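Metallo-beta-lactamase family protein (Staphylococcus aureus, PDB 3R2U) binds a single iron ion and probably acts as a persulfide dioxygenase-like enzyme, although it is classed as a hydrolase, with a rhodanese-like part toward its C-terminal end. Local coordinates at residues E78-A83 with T144-S149. Numbering follows the deposited sequence.
Sequences ETHIHA and TPESIS. With FE (Fe (III) ion), chain E.
Glu146 bends back at its second torsion (chi2 -72°) and reaches across to the backbone of Ile81, so that OE2 accepts the Ile81 backbone N-H at 2.9 Å. The N-H points almost straight at the oxygen, meeting it on the anti side and 24° out of the carboxylate plane; CB of Ile81 lies 3.5 Å from the same OE2 of Glu146. Beside this bond sits the CB of His80, with Glu146 OE2, Ser147 OG and Thr144 OG1 all packed against one side of it. The two hydroxyls are hydrogen-bonded to each other, OG1 of Thr144 to OG of Ser147 at 2.6 Å. The Thr144 side chain crosses His80 nearly perpendicularly, its CG2 4.0 Å from CD2 of the imidazole. On the ring itself, ND1 donates close to the ring plane to Thr79 OG1 at 2.8 Å, which fixes the ring's rotation and leaves NE2 to bind the iron at 2.4 Å. A nearly linear backbone bond from Ile148 N to Thr79 O, 2.8 Å long, ties the start of strand 148-153 to the loop. His143, Asp169 and three waters complete the iron shell, one water also meeting His82 ND1. The loop after strand 72-77, where His80 and His82 form the HxH start of the family's HxHxDH motif, here without its last histidine, is thus pinned to the turn after His143 in the mononuclear iron site of a metallo-beta-lactamase fold.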
loop_
_atom_site.group_PDB
_atom_site.type_symbol
_atom_site.label_atom_id
_atom_site.label_comp_id
_atom_site.label_asym_id
_atom_site.label_seq_id
_atom_site.Cartn_x
_atom_site.Cartn_y
_atom_site.Cartn_z
ATOM N N GLU A 78 7.893 20.585 22.925
ATOM C CA GLU A 78 7.196 19.614 23.663
ATOM C C GLU A 78 6.520 20.282 24.864
ATOM O O GLU A 78 7.140 21.062 25.565
ATOM C CB GLU A 78 8.244 18.579 24.090
ATOM C CG GLU A 78 7.755 17.495 24.908
ATOM C CD GLU A 78 8.714 16.319 24.895
ATOM O OE1 GLU A 78 8.757 15.596 23.864
ATOM O OE2 GLU A 78 9.377 16.102 25.934
ATOM N N THR A 79 5.269 19.933 25.126
ATOM C CA THR A 79 4.521 20.553 26.213
ATOM C C THR A 79 4.914 20.124 27.633
ATOM O O THR A 79 4.776 20.907 28.580
ATOM C CB THR A 79 3.012 20.367 26.007
ATOM O OG1 THR A 79 2.679 18.973 25.982
ATOM C CG2 THR A 79 2.576 21.011 24.646
ATOM N N HIS A 80 5.375 18.888 27.787
ATOM C CA HIS A 80 5.747 18.348 29.094
ATOM C C HIS A 80 6.350 16.967 28.951
ATOM O O HIS A 80 6.411 16.424 27.837
ATOM C CB HIS A 80 4.503 18.262 30.010
ATOM C CG HIS A 80 3.443 17.317 29.539
ATOM N ND1 HIS A 80 2.678 17.546 28.415
ATOM C CD2 HIS A 80 2.973 16.169 30.085
ATOM C CE1 HIS A 80 1.816 16.553 28.265
ATOM N NE2 HIS A 80 1.972 15.711 29.270
ATOM N N ILE A 81 6.798 16.398 30.069
ATOM C CA ILE A 81 7.376 15.060 30.085
ATOM C C ILE A 81 6.206 14.068 30.013
ATOM O O ILE A 81 5.453 13.907 30.963
ATOM C CB ILE A 81 8.242 14.820 31.365
ATOM C CG1 ILE A 81 9.332 15.898 31.490
ATOM C CG2 ILE A 81 8.845 13.443 31.341
ATOM C CD1 ILE A 81 10.256 15.741 32.718
ATOM N N HIS A 82 6.044 13.428 28.859
ATOM C CA HIS A 82 4.905 12.548 28.622
ATOM C C HIS A 82 4.951 11.230 29.337
ATOM O O HIS A 82 6.015 10.655 29.538
ATOM C CB HIS A 82 4.723 12.326 27.124
ATOM C CG HIS A 82 4.446 13.584 26.385
ATOM N ND1 HIS A 82 3.257 14.263 26.514
ATOM C CD2 HIS A 82 5.207 14.308 25.530
ATOM C CE1 HIS A 82 3.292 15.343 25.752
ATOM N NE2 HIS A 82 4.466 15.397 25.154
ATOM N N ALA A 83 3.767 10.770 29.735
ATOM C CA ALA A 83 3.606 9.506 30.440
ATOM C C ALA A 83 2.926 8.460 29.578
ATOM O O ALA A 83 2.844 7.304 29.973
ATOM C CB ALA A 83 2.766 9.727 31.704
ATOM N N THR A 144 1.521 18.223 35.255
ATOM C CA THR A 144 2.888 18.011 35.705
ATOM C C THR A 144 3.413 19.363 36.157
ATOM O O THR A 144 2.902 20.407 35.706
ATOM C CB THR A 144 3.840 17.481 34.621
ATOM O OG1 THR A 144 4.018 18.484 33.611
ATOM C CG2 THR A 144 3.316 16.193 34.036
ATOM N N PRO A 145 4.422 19.363 37.048
ATOM C CA PRO A 145 4.946 20.646 37.513
ATOM C C PRO A 145 5.620 21.486 36.413
ATOM O O PRO A 145 5.676 22.726 36.529
ATOM C CB PRO A 145 5.965 20.250 38.606
ATOM C CG PRO A 145 5.707 18.760 38.890
ATOM C CD PRO A 145 5.148 18.214 37.624
ATOM N N GLU A 146 6.111 20.824 35.361
ATOM C CA GLU A 146 6.824 21.526 34.288
ATOM C C GLU A 146 5.973 21.870 33.064
ATOM O O GLU A 146 6.467 22.538 32.172
ATOM C CB GLU A 146 8.052 20.732 33.816
ATOM C CG GLU A 146 7.774 19.587 32.820
ATOM C CD GLU A 146 7.082 18.383 33.433
ATOM O OE1 GLU A 146 7.139 18.206 34.666
ATOM O OE2 GLU A 146 6.503 17.592 32.670
ATOM N N SER A 147 4.723 21.415 33.027
ATOM C CA SER A 147 3.846 21.625 31.871
ATOM C C SER A 147 3.799 23.041 31.385
ATOM O O SER A 147 3.583 23.958 32.157
ATOM C CB SER A 147 2.393 21.185 32.150
ATOM O OG SER A 147 2.263 19.781 32.126
ATOM N N ILE A 148 3.991 23.192 30.082
ATOM C CA ILE A 148 3.913 24.468 29.427
ATOM C C ILE A 148 2.945 24.377 28.259
ATOM O O ILE A 148 2.716 23.304 27.716
ATOM C CB ILE A 148 5.308 24.963 28.938
ATOM C CG1 ILE A 148 5.975 23.935 28.034
ATOM C CG2 ILE A 148 6.209 25.325 30.149
ATOM C CD1 ILE A 148 7.282 24.409 27.445
ATOM N N SER A 149 2.334 25.505 27.937
ATOM C CA SER A 149 1.436 25.629 26.811
ATOM C C SER A 149 1.973 26.700 25.867
ATOM O O SER A 149 2.667 27.624 26.319
ATOM C CB SER A 149 0.038 26.006 27.297
ATOM O OG SER A 149 -0.543 24.932 28.023
HETATM FE FE FE E . 0.712 13.807 29.933
HETATM O O HOH W 1 2.540 13.123 31.268
HETATM O O HOH W 2 1.641 12.888 28.061
HETATM O O HOH W 3 -0.318 11.963 30.361
#